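SusD homolog (Bacteroides thetaiotaomicron VPI-5482, PDB 3FDH) probably binds glycans at the outer membrane of a gut bacterium, as a SusD/RagB-family protein that would deliver them for uptake. Local coordinates at residues A[279-283]-A[294-298]; A[48-52]-A[420-425]; A[324-328]-A[374-379]. All coordinates share one frame; numbering follows the deposited sequence.

Interaction 1. Residues A[279-283]-A[294-298]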
ATOM      1  N   ALA A 279      -9.786   7.171  16.975  1.00 29.75           N
ATOM      2  CA  ALA A 279      -9.576   6.551  18.293  1.00 29.50           C
ATOM      3  C   ALA A 279     -10.893   6.048  18.906  1.00 29.22           C
ATOM      4  O   ALA A 279     -10.930   5.031  19.606  1.00 31.06           O
ATOM      5  CB  ALA A 279      -8.887   7.530  19.282  1.00 27.89           C
ATOM      6  N   ASN A 280     -11.965   6.786  18.658  1.00 28.85           N
ATOM      7  CA  ASN A 280     -13.224   6.490  19.263  1.00 29.46           C
ATOM      8  C   ASN A 280     -14.196   5.863  18.312  1.00 29.85           C
ATOM      9  O   ASN A 280     -15.348   5.651  18.633  1.00 31.55           O
ATOM     10  CB  ASN A 280     -13.852   7.788  19.721  1.00 30.84           C
ATOM     11  CG  ASN A 280     -14.942   7.565  20.717  1.00 40.90           C
ATOM     12  OD1 ASN A 280     -14.858   6.649  21.552  1.00 50.70           O
ATOM     13  ND2 ASN A 280     -15.987   8.377  20.643  1.00 39.01           N
ATOM     14  N   ARG A 281     -13.711   5.526  17.139  1.00 30.46           N
ATOM     15  CA  ARG A 281     -14.622   5.112  16.104  1.00 30.73           C
ATOM     16  C   ARG A 281     -14.255   3.916  15.248  1.00 28.98           C
ATOM     17  O   ARG A 281     -15.143   3.253  14.718  1.00 29.09           O
ATOM     18  CB  ARG A 281     -14.877   6.349  15.244  1.00 29.53           C
ATOM     19  CG  ARG A 281     -15.879   6.161  14.221  1.00 35.30           C
ATOM     20  CD  ARG A 281     -16.423   7.468  13.730  1.00 28.22           C
ATOM     21  NE  ARG A 281     -17.304   7.218  12.589  1.00 33.61           N
ATOM     22  CZ  ARG A 281     -18.547   6.752  12.674  1.00 28.27           C
ATOM     23  NH1 ARG A 281     -19.067   6.476  13.848  1.00 26.43           N
ATOM     24  NH2 ARG A 281     -19.247   6.525  11.583  1.00 31.12           N
ATOM     25  N   ALA A 282     -12.958   3.586  15.193  1.00 28.65           N
ATOM     26  CA  ALA A 282     -12.450   2.560  14.290  1.00 28.72           C
ATOM     27  C   ALA A 282     -12.102   1.205  14.928  1.00 27.21           C
ATOM     28  O   ALA A 282     -11.377   0.406  14.360  1.00 28.67           O
ATOM     29  CB  ALA A 282     -11.224   3.096  13.549  1.00 27.60           C
ATOM     30  N   PHE A 283     -12.634   0.971  16.100  1.00 25.91           N
ATOM     31  CA  PHE A 283     -12.389  -0.272  16.861  1.00 26.39           C
ATOM     32  C   PHE A 283     -13.637  -0.945  17.366  1.00 27.15           C
ATOM     33  O   PHE A 283     -14.555  -0.305  17.854  1.00 28.39           O
ATOM     34  CB  PHE A 283     -11.437  -0.015  18.047  1.00 25.16           C
ATOM     35  CG  PHE A 283     -10.077   0.441  17.634  1.00 27.86           C
ATOM     36  CD1 PHE A 283      -9.178  -0.448  17.083  1.00 27.76           C
ATOM     37  CD2 PHE A 283      -9.682   1.742  17.816  1.00 30.24           C
ATOM     38  CE1 PHE A 283      -7.924  -0.031  16.683  1.00 30.52           C
ATOM     39  CE2 PHE A 283      -8.422   2.164  17.424  1.00 33.59           C
ATOM     40  CZ  PHE A 283      -7.535   1.273  16.868  1.00 29.26           C
ATOM     41  N   GLN A 294     -18.715  -1.158  19.352  1.00 28.22           N
ATOM     42  CA  GLN A 294     -17.791  -0.125  18.871  1.00 28.59           C
ATOM     43  C   GLN A 294     -17.368   0.643  20.118  1.00 28.44           C
ATOM     44  O   GLN A 294     -18.207   1.199  20.825  1.00 29.25           O
ATOM     45  CB  GLN A 294     -18.508   0.767  17.872  1.00 29.13           C
ATOM     46  CG  GLN A 294     -17.700   1.856  17.247  1.00 27.40           C
ATOM     47  CD  GLN A 294     -18.547   2.716  16.338  1.00 26.94           C
ATOM     48  OE1 GLN A 294     -19.750   2.825  16.530  1.00 29.31           O
ATOM     49  NE2 GLN A 294     -17.920   3.337  15.339  1.00 27.15           N
ATOM     50  N   VAL A 295     -16.063   0.637  20.375  1.00 29.96           N
ATOM     51  CA  VAL A 295     -15.471   1.219  21.588  1.00 28.89           C
ATOM     52  C   VAL A 295     -14.203   2.036  21.342  1.00 29.75           C
ATOM     53  O   VAL A 295     -13.594   1.966  20.292  1.00 29.41           O
ATOM     54  CB  VAL A 295     -15.166   0.107  22.651  1.00 28.13           C
ATOM     55  CG1 VAL A 295     -16.455  -0.649  23.100  1.00 21.63           C
ATOM     56  CG2 VAL A 295     -14.129  -0.881  22.130  1.00 26.25           C
ATOM     57  N   ALA A 296     -13.868   2.869  22.322  1.00 29.85           N
ATOM     58  CA  ALA A 296     -12.651   3.690  22.268  1.00 28.53           C
ATOM     59  C   ALA A 296     -11.446   2.784  22.420  1.00 28.31           C
ATOM     60  O   ALA A 296     -11.535   1.714  23.008  1.00 27.29           O
ATOM     61  CB  ALA A 296     -12.644   4.785  23.351  1.00 28.38           C
ATOM     62  N   ALA A 297     -10.354   3.235  21.829  1.00 27.38           N
ATOM     63  CA  ALA A 297      -9.087   2.513  21.839  1.00 27.42           C
ATOM     64  C   ALA A 297      -8.600   2.194  23.260  1.00 28.99           C
ATOM     65  O   ALA A 297      -7.869   1.231  23.451  1.00 29.78           O
ATOM     66  CB  ALA A 297      -8.005   3.270  21.044  1.00 27.42           C
ATOM     67  N   ASN A 298      -9.057   2.967  24.243  1.00 28.25           N
ATOM     68  CA  ASN A 298      -8.625   2.774  25.639  1.00 29.05           C
ATOM     69  C   ASN A 298      -9.653   2.102  26.538  1.00 30.31           C
ATOM     70  O   ASN A 298      -9.497   2.004  27.748  1.00 30.92           O
ATOM     71  CB  ASN A 298      -8.159   4.087  26.257  1.00 29.53           C
ATOM     72  CG  ASN A 298      -9.249   5.101  26.354  1.00 30.06           C
ATOM     73  OD1 ASN A 298     -10.249   5.019  25.658  1.00 32.78           O
ATOM     74  ND2 ASN A 298      -9.030   6.117  27.170  1.00 37.56           N
TER
HETATM   75  O   HOH W   1     -21.179   4.512  14.801  1.00 25.93           O
HETATM   76  O   HOH W   2     -14.541   2.489  17.883  1.00 25.45           O
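The side-chain amide of Gln294 donates to the backbone carbonyl of Arg281, NE2 to O 2.8 Å. The bond is nearly straight at the hydrogen (168°), and Arg281 O lies in the amide plane and offers a lone pair. Gln294 reaches it through an extended chain, with CG opposite the backbone N (chi1 -178°). Its OE1 accepts from Asn386 N and from a water that also accepts a hydrogen bond from Arg281 NH1. With NE2 donating and OE1 accepting in this way, the orientation of the amide is fixed. Arg281 NE forms a salt bridge with Glu369. A leucine here would probably leave Arg281 O without its donor and break the water link to the guanidinium. Two backbone bonds continue the contact: Val295 N gives to Phe283 O at 3.1 Å, and Ala297 N to Ala279 O at 2.9 Å. Each of these carbonyls also receives a CA-H...O contact, from Gln294 and Ala296 respectively. Between the two bonds a second water accepts from Phe283 N and donates to Val295 O (water O to Val295 O 2.6 Å), bridging the two segments. The methyl of Ala297 packs against the Phe283 ring, CB to CE2 3.8 Å, and Ala279 O lies in the plane of that ring at its edge. Residues 279-283 run from the loop after helix 265-274 into strand 283-284, and residues 294-298 follow strand 292-293, with Phe283 and Ala297 resting on helix 265-274 and the Arg281 and Gln294 side chains against helix 354-379.

Interaction 2. Residues A[48-52]-A[420-425]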
ATOM      1  N   TYR A  48       3.874  -5.889  10.063  1.00 29.28           N
ATOM      2  CA  TYR A  48       5.234  -5.389  10.239  1.00 28.55           C
ATOM      3  C   TYR A  48       5.297  -3.945  10.755  1.00 28.46           C
ATOM      4  O   TYR A  48       6.137  -3.635  11.610  1.00 30.30           O
ATOM      5  CB  TYR A  48       6.081  -5.581   8.994  1.00 28.31           C
ATOM      6  CG  TYR A  48       6.212  -6.985   8.493  1.00 30.93           C
ATOM      7  CD1 TYR A  48       6.117  -8.068   9.349  1.00 28.84           C
ATOM      8  CD2 TYR A  48       6.580  -7.229   7.176  1.00 29.77           C
ATOM      9  CE1 TYR A  48       6.321  -9.343   8.887  1.00 28.05           C
ATOM     10  CE2 TYR A  48       6.768  -8.500   6.710  1.00 30.39           C
ATOM     11  CZ  TYR A  48       6.666  -9.564   7.580  1.00 32.62           C
ATOM     12  OH  TYR A  48       6.896 -10.870   7.143  1.00 26.32           O
ATOM     13  N   ILE A  49       4.424  -3.071  10.258  1.00 29.14           N
ATOM     14  CA  ILE A  49       4.395  -1.648  10.669  1.00 28.76           C
ATOM     15  C   ILE A  49       3.250  -1.312  11.611  1.00 28.40           C
ATOM     16  O   ILE A  49       2.858  -0.169  11.821  1.00 31.47           O
ATOM     17  CB  ILE A  49       4.585  -0.640   9.507  1.00 30.06           C
ATOM     18  CG1 ILE A  49       3.698  -0.935   8.313  1.00 30.66           C
ATOM     19  CG2 ILE A  49       6.063  -0.737   9.067  1.00 25.52           C
ATOM     20  CD1 ILE A  49       2.257  -0.809   8.558  1.00 28.04           C
ATOM     21  N   GLU A  50       2.709  -2.395  12.149  1.00 28.58           N
ATOM     22  CA  GLU A  50       1.812  -2.340  13.298  1.00 26.93           C
ATOM     23  C   GLU A  50       0.494  -1.622  13.165  1.00 28.32           C
ATOM     24  O   GLU A  50      -0.028  -1.037  14.123  1.00 28.04           O
ATOM     25  CB  GLU A  50       2.594  -1.888  14.540  1.00 26.84           C
ATOM     26  CG  GLU A  50       3.771  -2.830  14.891  1.00 26.81           C
ATOM     27  CD  GLU A  50       4.508  -2.478  16.159  1.00 29.92           C
ATOM     28  OE1 GLU A  50       4.094  -1.576  16.905  1.00 31.46           O
ATOM     29  OE2 GLU A  50       5.558  -3.107  16.398  1.00 28.57           O
ATOM     30  N   TYR A  51      -0.070  -1.731  11.973  1.00 28.20           N
ATOM     31  CA  TYR A  51      -1.467  -1.270  11.730  1.00 26.24           C
ATOM     32  C   TYR A  51      -2.463  -2.280  12.332  1.00 25.94           C
ATOM     33  O   TYR A  51      -3.622  -1.969  12.714  1.00 30.47           O
ATOM     34  CB  TYR A  51      -1.730  -1.224  10.248  1.00 25.73           C
ATOM     35  CG  TYR A  51      -1.292   0.029   9.537  1.00 28.81           C
ATOM     36  CD1 TYR A  51      -1.122   1.244  10.234  1.00 25.59           C
ATOM     37  CD2 TYR A  51      -1.130   0.034   8.144  1.00 28.68           C
ATOM     38  CE1 TYR A  51      -0.778   2.418   9.556  1.00 29.04           C
ATOM     39  CE2 TYR A  51      -0.790   1.184   7.468  1.00 28.28           C
ATOM     40  CZ  TYR A  51      -0.648   2.380   8.148  1.00 25.01           C
ATOM     41  OH  TYR A  51      -0.297   3.511   7.433  1.00 25.79           O
ATOM     42  N   GLU A  52      -1.972  -3.511  12.363  1.00 28.50           N
ATOM     43  CA  GLU A  52      -2.670  -4.690  12.872  1.00 26.99           C
ATOM     44  C   GLU A  52      -1.720  -5.625  13.514  1.00 28.18           C
ATOM     45  O   GLU A  52      -0.506  -5.561  13.270  1.00 27.25           O
ATOM     46  CB  GLU A  52      -3.445  -5.439  11.756  1.00 29.17           C
ATOM     47  CG  GLU A  52      -4.418  -4.588  10.919  1.00 28.74           C
ATOM     48  CD  GLU A  52      -5.633  -4.033  11.622  1.00 32.82           C
ATOM     49  OE1 GLU A  52      -5.986  -4.510  12.725  1.00 33.92           O
ATOM     50  OE2 GLU A  52      -6.288  -3.137  11.018  1.00 29.88           O
ATOM     51  N   LYS A 420       0.886  10.676   7.732  1.00 28.45           N
ATOM     52  CA  LYS A 420       0.790   9.846   6.545  1.00 28.11           C
ATOM     53  C   LYS A 420       0.516   8.444   7.037  1.00 27.47           C
ATOM     54  O   LYS A 420      -0.343   7.747   6.549  1.00 25.95           O
ATOM     55  CB  LYS A 420       2.092   9.914   5.714  1.00 27.35           C
ATOM     56  CG  LYS A 420       2.027   9.200   4.401  1.00 26.05           C
ATOM     57  CD  LYS A 420       3.288   9.338   3.572  1.00 25.79           C
ATOM     58  CE  LYS A 420       3.096   8.930   2.116  1.00 24.35           C
ATOM     59  NZ  LYS A 420       4.458   8.643   1.450  1.00 27.23           N
ATOM     60  N   TYR A 421       1.319   8.039   8.005  1.00 29.03           N
ATOM     61  CA  TYR A 421       1.188   6.730   8.681  1.00 30.44           C
ATOM     62  C   TYR A 421      -0.225   6.469   9.206  1.00 30.22           C
ATOM     63  O   TYR A 421      -0.830   5.453   8.846  1.00 30.08           O
ATOM     64  CB  TYR A 421       2.265   6.532   9.766  1.00 30.87           C
ATOM     65  CG  TYR A 421       2.071   5.266  10.567  1.00 26.22           C
ATOM     66  CD1 TYR A 421       1.302   5.282  11.728  1.00 24.61           C
ATOM     67  CD2 TYR A 421       2.687   4.074  10.210  1.00 27.79           C
ATOM     68  CE1 TYR A 421       1.062   4.140  12.458  1.00 29.58           C
ATOM     69  CE2 TYR A 421       2.468   2.919  10.945  1.00 27.71           C
ATOM     70  CZ  TYR A 421       1.677   2.940  12.071  1.00 30.83           C
ATOM     71  OH  TYR A 421       1.462   1.774  12.831  1.00 28.91           O
ATOM     72  N   LEU A 422      -0.829   7.440   9.908  1.00 28.51           N
ATOM     73  CA  LEU A 422      -2.171   7.266  10.461  1.00 29.42           C
ATOM     74  C   LEU A 422      -3.270   7.239   9.395  1.00 28.90           C
ATOM     75  O   LEU A 422      -4.260   6.505   9.525  1.00 28.15           O
ATOM     76  CB  LEU A 422      -2.486   8.370  11.501  1.00 27.43           C
ATOM     77  CG  LEU A 422      -1.578   8.259  12.739  1.00 27.57           C
ATOM     78  CD1 LEU A 422      -1.901   9.455  13.660  1.00 26.95           C
ATOM     79  CD2 LEU A 422      -1.800   6.941  13.495  1.00 26.91           C
ATOM     80  N   ALA A 423      -3.078   8.023   8.334  1.00 27.38           N
ATOM     81  CA  ALA A 423      -4.039   8.059   7.205  1.00 26.41           C
ATOM     82  C   ALA A 423      -4.125   6.786   6.384  1.00 27.85           C
ATOM     83  O   ALA A 423      -5.143   6.439   5.820  1.00 26.99           O
ATOM     84  CB  ALA A 423      -3.713   9.202   6.259  1.00 24.82           C
HETATM   85  N   MSE A 424      -3.004   6.103   6.338  1.00 27.08           N
HETATM   86  CA  MSE A 424      -2.786   4.937   5.454  1.00 28.25           C
HETATM   87  C   MSE A 424      -3.099   3.572   6.103  1.00 29.25           C
HETATM   88  O   MSE A 424      -3.001   2.504   5.519  1.00 26.71           O
HETATM   89  CB  MSE A 424      -1.440   5.092   4.755  1.00 29.30           C
HETATM   90  CG  MSE A 424      -1.451   6.221   3.814  1.00 31.79           C
HETATM   91 SE   MSE A 424       0.122   6.562   2.772  0.75 25.66          SE
HETATM   92  CE  MSE A 424       0.095   5.071   1.511  1.00 34.43           C
ATOM     93  N   TRP A 425      -3.648   3.702   7.296  1.00 30.00           N
ATOM     94  CA  TRP A 425      -4.267   2.584   8.043  1.00 28.95           C
ATOM     95  C   TRP A 425      -5.705   2.470   7.541  1.00 27.61           C
ATOM     96  O   TRP A 425      -6.452   3.430   7.510  1.00 29.14           O
ATOM     97  CB  TRP A 425      -4.325   2.933   9.523  1.00 29.01           C
ATOM     98  CG  TRP A 425      -5.063   1.984  10.373  1.00 28.79           C
ATOM     99  CD1 TRP A 425      -4.928   0.623  10.380  1.00 23.51           C
ATOM    100  CD2 TRP A 425      -5.982   2.299  11.419  1.00 25.54           C
ATOM    101  NE1 TRP A 425      -5.729   0.051  11.336  1.00 25.61           N
ATOM    102  CE2 TRP A 425      -6.416   1.062  11.974  1.00 27.92           C
ATOM    103  CE3 TRP A 425      -6.503   3.507  11.947  1.00 24.83           C
ATOM    104  CZ2 TRP A 425      -7.299   1.000  13.027  1.00 28.74           C
ATOM    105  CZ3 TRP A 425      -7.421   3.430  12.950  1.00 28.62           C
ATOM    106  CH2 TRP A 425      -7.792   2.186  13.511  1.00 27.87           C
TER
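Tyr51 OH donates to the carbonyl of Tyr421 in a very short hydrogen bond, OH to O 2.5 Å, while the Tyr421 hydroxyl runs back the opposite way to Ile49 O, OH to O 2.6 Å. The two side chains run in opposite directions in an aromatic cluster completed by Trp425, where the end of helix 412-423 meets the Schellman motif that closes helix 40-48. Glu50, with positive phi, is the C-prime residue of that motif, and the turn it makes presents Ile49 O to the Tyr421 hydroxyl, which lies in the carbonyl plane. Tyr51 CE1 sits over one face of the Tyr421 ring, toward its rim, with the two planes inclined by 37°. The Tyr51 ring is itself sandwiched: Ile49 CD1 covers one face near the rim, and the CA and CB of Trp425 cover the other. Trp425 CB makes a CH-pi contact 3.8 Å from the centroid of the Tyr51 ring. With CG of Trp425 opposite its backbone N (chi1 173°), the indole crosses Tyr51 at a slant and reaches toward Glu52. The Tyr51 hydroxyl has a further partner in Thr434 of helix 431-443, so this buried phenol is tied to two helices. All eight touching residues are buried, and the contact joins chain regions more than 360 residues apart. Glu52 OE2, which also bonds Ser320 OG, accepts the N-H of Trp425 NE1 at 3.3 Å, from well above the carboxylate plane.

Interaction 3. Residues A[324-328]-A[374-379]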
ATOM      1  N   TYR A 324     -14.027  -5.459   8.431  1.00 27.51           N
ATOM      2  CA  TYR A 324     -15.404  -5.704   7.959  1.00 27.56           C
ATOM      3  C   TYR A 324     -15.850  -4.795   6.810  1.00 27.86           C
ATOM      4  O   TYR A 324     -17.037  -4.717   6.460  1.00 28.05           O
ATOM      5  CB  TYR A 324     -16.394  -5.635   9.134  1.00 27.96           C
ATOM      6  CG  TYR A 324     -16.397  -6.933   9.918  1.00 28.58           C
ATOM      7  CD1 TYR A 324     -16.978  -8.076   9.390  1.00 29.75           C
ATOM      8  CD2 TYR A 324     -15.805  -7.021  11.167  1.00 28.70           C
ATOM      9  CE1 TYR A 324     -16.954  -9.266  10.090  1.00 28.83           C
ATOM     10  CE2 TYR A 324     -15.754  -8.210  11.856  1.00 26.49           C
ATOM     11  CZ  TYR A 324     -16.322  -9.329  11.310  1.00 25.44           C
ATOM     12  OH  TYR A 324     -16.311 -10.511  12.034  1.00 33.49           O
ATOM     13  N   ALA A 325     -14.882  -4.101   6.217  1.00 27.71           N
ATOM     14  CA  ALA A 325     -15.139  -3.132   5.110  1.00 28.28           C
ATOM     15  C   ALA A 325     -15.234  -3.890   3.784  1.00 27.71           C
ATOM     16  O   ALA A 325     -14.419  -3.729   2.899  1.00 29.34           O
ATOM     17  CB  ALA A 325     -14.017  -2.068   5.040  1.00 28.84           C
ATOM     18  N   LYS A 326     -16.323  -4.646   3.662  1.00 27.88           N
ATOM     19  CA  LYS A 326     -16.494  -5.619   2.595  1.00 28.48           C
ATOM     20  C   LYS A 326     -16.328  -5.109   1.169  1.00 29.70           C
ATOM     21  O   LYS A 326     -15.727  -5.791   0.309  1.00 29.52           O
ATOM     22  CB  LYS A 326     -17.838  -6.328   2.745  1.00 27.59           C
ATOM     23  CG  LYS A 326     -18.018  -7.498   1.792  1.00 32.04           C
ATOM     24  CD  LYS A 326     -19.380  -8.127   2.024  1.00 34.21           C
ATOM     25  CE  LYS A 326     -19.585  -9.370   1.176  1.00 40.06           C
ATOM     26  NZ  LYS A 326     -20.840 -10.117   1.542  1.00 43.99           N
ATOM     27  N   THR A 327     -16.837  -3.902   0.963  1.00 30.90           N
ATOM     28  CA  THR A 327     -16.851  -3.286  -0.350  1.00 29.75           C
ATOM     29  C   THR A 327     -16.017  -2.028  -0.445  1.00 29.55           C
ATOM     30  O   THR A 327     -16.113  -1.297  -1.411  1.00 30.00           O
ATOM     31  CB  THR A 327     -18.286  -3.032  -0.831  1.00 29.44           C
ATOM     32  OG1 THR A 327     -18.949  -2.146   0.065  1.00 30.09           O
ATOM     33  CG2 THR A 327     -19.069  -4.345  -0.900  1.00 29.92           C
ATOM     34  N   ALA A 328     -15.126  -1.807   0.506  1.00 29.35           N
ATOM     35  CA  ALA A 328     -14.250  -0.643   0.398  1.00 28.22           C
ATOM     36  C   ALA A 328     -13.345  -0.808  -0.819  1.00 27.58           C
ATOM     37  O   ALA A 328     -12.827  -1.915  -1.071  1.00 28.93           O
ATOM     38  CB  ALA A 328     -13.396  -0.466   1.686  1.00 28.42           C
ATOM     39  N   ILE A 374     -18.898   1.556   5.820  1.00 28.87           N
ATOM     40  CA  ILE A 374     -19.147   0.332   5.039  1.00 27.81           C
ATOM     41  C   ILE A 374     -19.185  -0.847   6.012  1.00 28.00           C
ATOM     42  O   ILE A 374     -20.041  -1.745   5.937  1.00 27.58           O
ATOM     43  CB  ILE A 374     -18.069   0.126   3.934  1.00 27.45           C
ATOM     44  CG1 ILE A 374     -18.331   1.108   2.765  1.00 26.08           C
ATOM     45  CG2 ILE A 374     -18.067  -1.297   3.412  1.00 22.82           C
ATOM     46  CD1 ILE A 374     -17.152   1.174   1.748  1.00 23.18           C
ATOM     47  N   ALA A 375     -18.234  -0.822   6.944  1.00 29.06           N
ATOM     48  CA  ALA A 375     -18.047  -1.925   7.913  1.00 29.00           C
ATOM     49  C   ALA A 375     -19.206  -2.038   8.886  1.00 28.79           C
ATOM     50  O   ALA A 375     -19.663  -3.136   9.181  1.00 28.48           O
ATOM     51  CB  ALA A 375     -16.721  -1.807   8.651  1.00 28.63           C
ATOM     52  N   ILE A 376     -19.671  -0.887   9.357  1.00 27.37           N
ATOM     53  CA  ILE A 376     -20.816  -0.803  10.264  1.00 27.14           C
ATOM     54  C   ILE A 376     -22.056  -1.331   9.552  1.00 27.00           C
ATOM     55  O   ILE A 376     -22.829  -2.098  10.117  1.00 28.57           O
ATOM     56  CB  ILE A 376     -21.023   0.654  10.798  1.00 25.82           C
ATOM     57  CG1 ILE A 376     -19.861   1.022  11.739  1.00 29.51           C
ATOM     58  CG2 ILE A 376     -22.389   0.802  11.501  1.00 24.01           C
ATOM     59  CD1 ILE A 376     -19.793   2.484  12.109  1.00 29.57           C
ATOM     60  N   LYS A 377     -22.218  -0.949   8.294  1.00 27.04           N
ATOM     61  CA  LYS A 377     -23.383  -1.376   7.547  1.00 28.82           C
ATOM     62  C   LYS A 377     -23.291  -2.897   7.381  1.00 27.69           C
ATOM     63  O   LYS A 377     -24.227  -3.619   7.649  1.00 28.36           O
ATOM     64  CB  LYS A 377     -23.498  -0.655   6.189  1.00 29.36           C
ATOM     65  CG  LYS A 377     -24.804  -0.920   5.419  1.00 35.48           C
ATOM     66  CD  LYS A 377     -24.637  -0.574   3.941  1.00 43.84           C
ATOM     67  CE  LYS A 377     -25.939  -0.654   3.124  1.00 48.11           C
ATOM     68  NZ  LYS A 377     -26.758   0.602   3.192  1.00 55.30           N
ATOM     69  N   GLU A 378     -22.125  -3.388   7.023  1.00 28.23           N
ATOM     70  CA  GLU A 378     -21.944  -4.827   6.805  1.00 27.48           C
ATOM     71  C   GLU A 378     -22.248  -5.661   8.054  1.00 28.25           C
ATOM     72  O   GLU A 378     -22.914  -6.700   7.972  1.00 29.96           O
ATOM     73  CB  GLU A 378     -20.524  -5.121   6.295  1.00 29.06           C
ATOM     74  CG  GLU A 378     -20.170  -6.598   6.244  1.00 31.40           C
ATOM     75  CD  GLU A 378     -21.025  -7.426   5.285  1.00 35.63           C
ATOM     76  OE1 GLU A 378     -21.768  -6.882   4.431  1.00 38.99           O
ATOM     77  OE2 GLU A 378     -20.948  -8.666   5.424  1.00 39.91           O
ATOM     78  N   LEU A 379     -21.763  -5.216   9.206  1.00 27.97           N
ATOM     79  CA  LEU A 379     -22.010  -5.933  10.481  1.00 28.64           C
ATOM     80  C   LEU A 379     -23.458  -5.939  10.899  1.00 29.28           C
ATOM     81  O   LEU A 379     -23.943  -6.893  11.492  1.00 29.18           O
ATOM     82  CB  LEU A 379     -21.155  -5.391  11.634  1.00 28.02           C
ATOM     83  CG  LEU A 379     -19.728  -5.938  11.649  1.00 34.08           C
ATOM     84  CD1 LEU A 379     -18.903  -5.227  12.723  1.00 33.74           C
ATOM     85  CD2 LEU A 379     -19.781  -7.426  11.921  1.00 34.00           C
TER
HETATM   86  O   HOH W   3     -22.554  -7.968   1.976  1.00 50.23           O
HETATM   87  O   HOH W   4     -21.350 -10.951   4.121  1.00 59.37           O
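Leu379 covers one face of the Tyr324 ring: its CD2 methyl stands 3.7 Å from the ring centroid and only 6° off the normal, a CH-pi contact almost exactly over the centre. The ring of Tyr255 meets the same tyrosine edge-to-face, and the Tyr324 hydroxyl bonds to Arg292. At the base of the side chain, Tyr324 CB lies against the methyl of Ala375, CB to CB 3.9 Å. The carbonyl of Tyr324 faces the helix surface, where Ala375 CA makes a CA-H...O contact with Tyr324 O at 3.3 Å. Ala325, centre of an inverse gamma turn, then leads into a type I turn ending at Ala328. Ile374 packs against this turn: CG2, opposite the backbone N, touches Thr327 OG1 at 3.6 Å, while CD1 reaches Ala328 CA at 3.7 Å. Lys326 extends fully, and its CD passes Glu378 OE1 at 3.6 Å. The charges stop short of a salt bridge, with Lys326 NZ 4.1 Å from Glu378 OE2; two waters bridge them, one to each carboxylate oxygen, and NZ also hydrogen-bonds to the carbonyl oxygen of Ser245. The contact thus lays the loop between strands 319-320 and 330-331 along the last turns of helix 354-379, with helix 250-258 bordering it through Tyr252, which touches both Lys326 and Glu378.

How the interactions relate
Interaction 2 ties residues near the start of the chain to the end of helix 412-423, and the span it closes contains both other contacts, interaction 1 first and then interaction 3. Its centre lies about 16 Å from that of interaction 1, which it touches directly: the indole of Trp425 packs against Phe283 and Ala282. Interactions 1 and 3, their centres also about 16 Å apart, meet through Ile376 of helix 354-379, which packs on Arg281 and Gln294. Interactions 2 and 3 do not touch, their nearest atoms being about 8 Å apart. Interaction 1 therefore bridges the other two, joining loops and helix ends of the largely helical SusD-like fold.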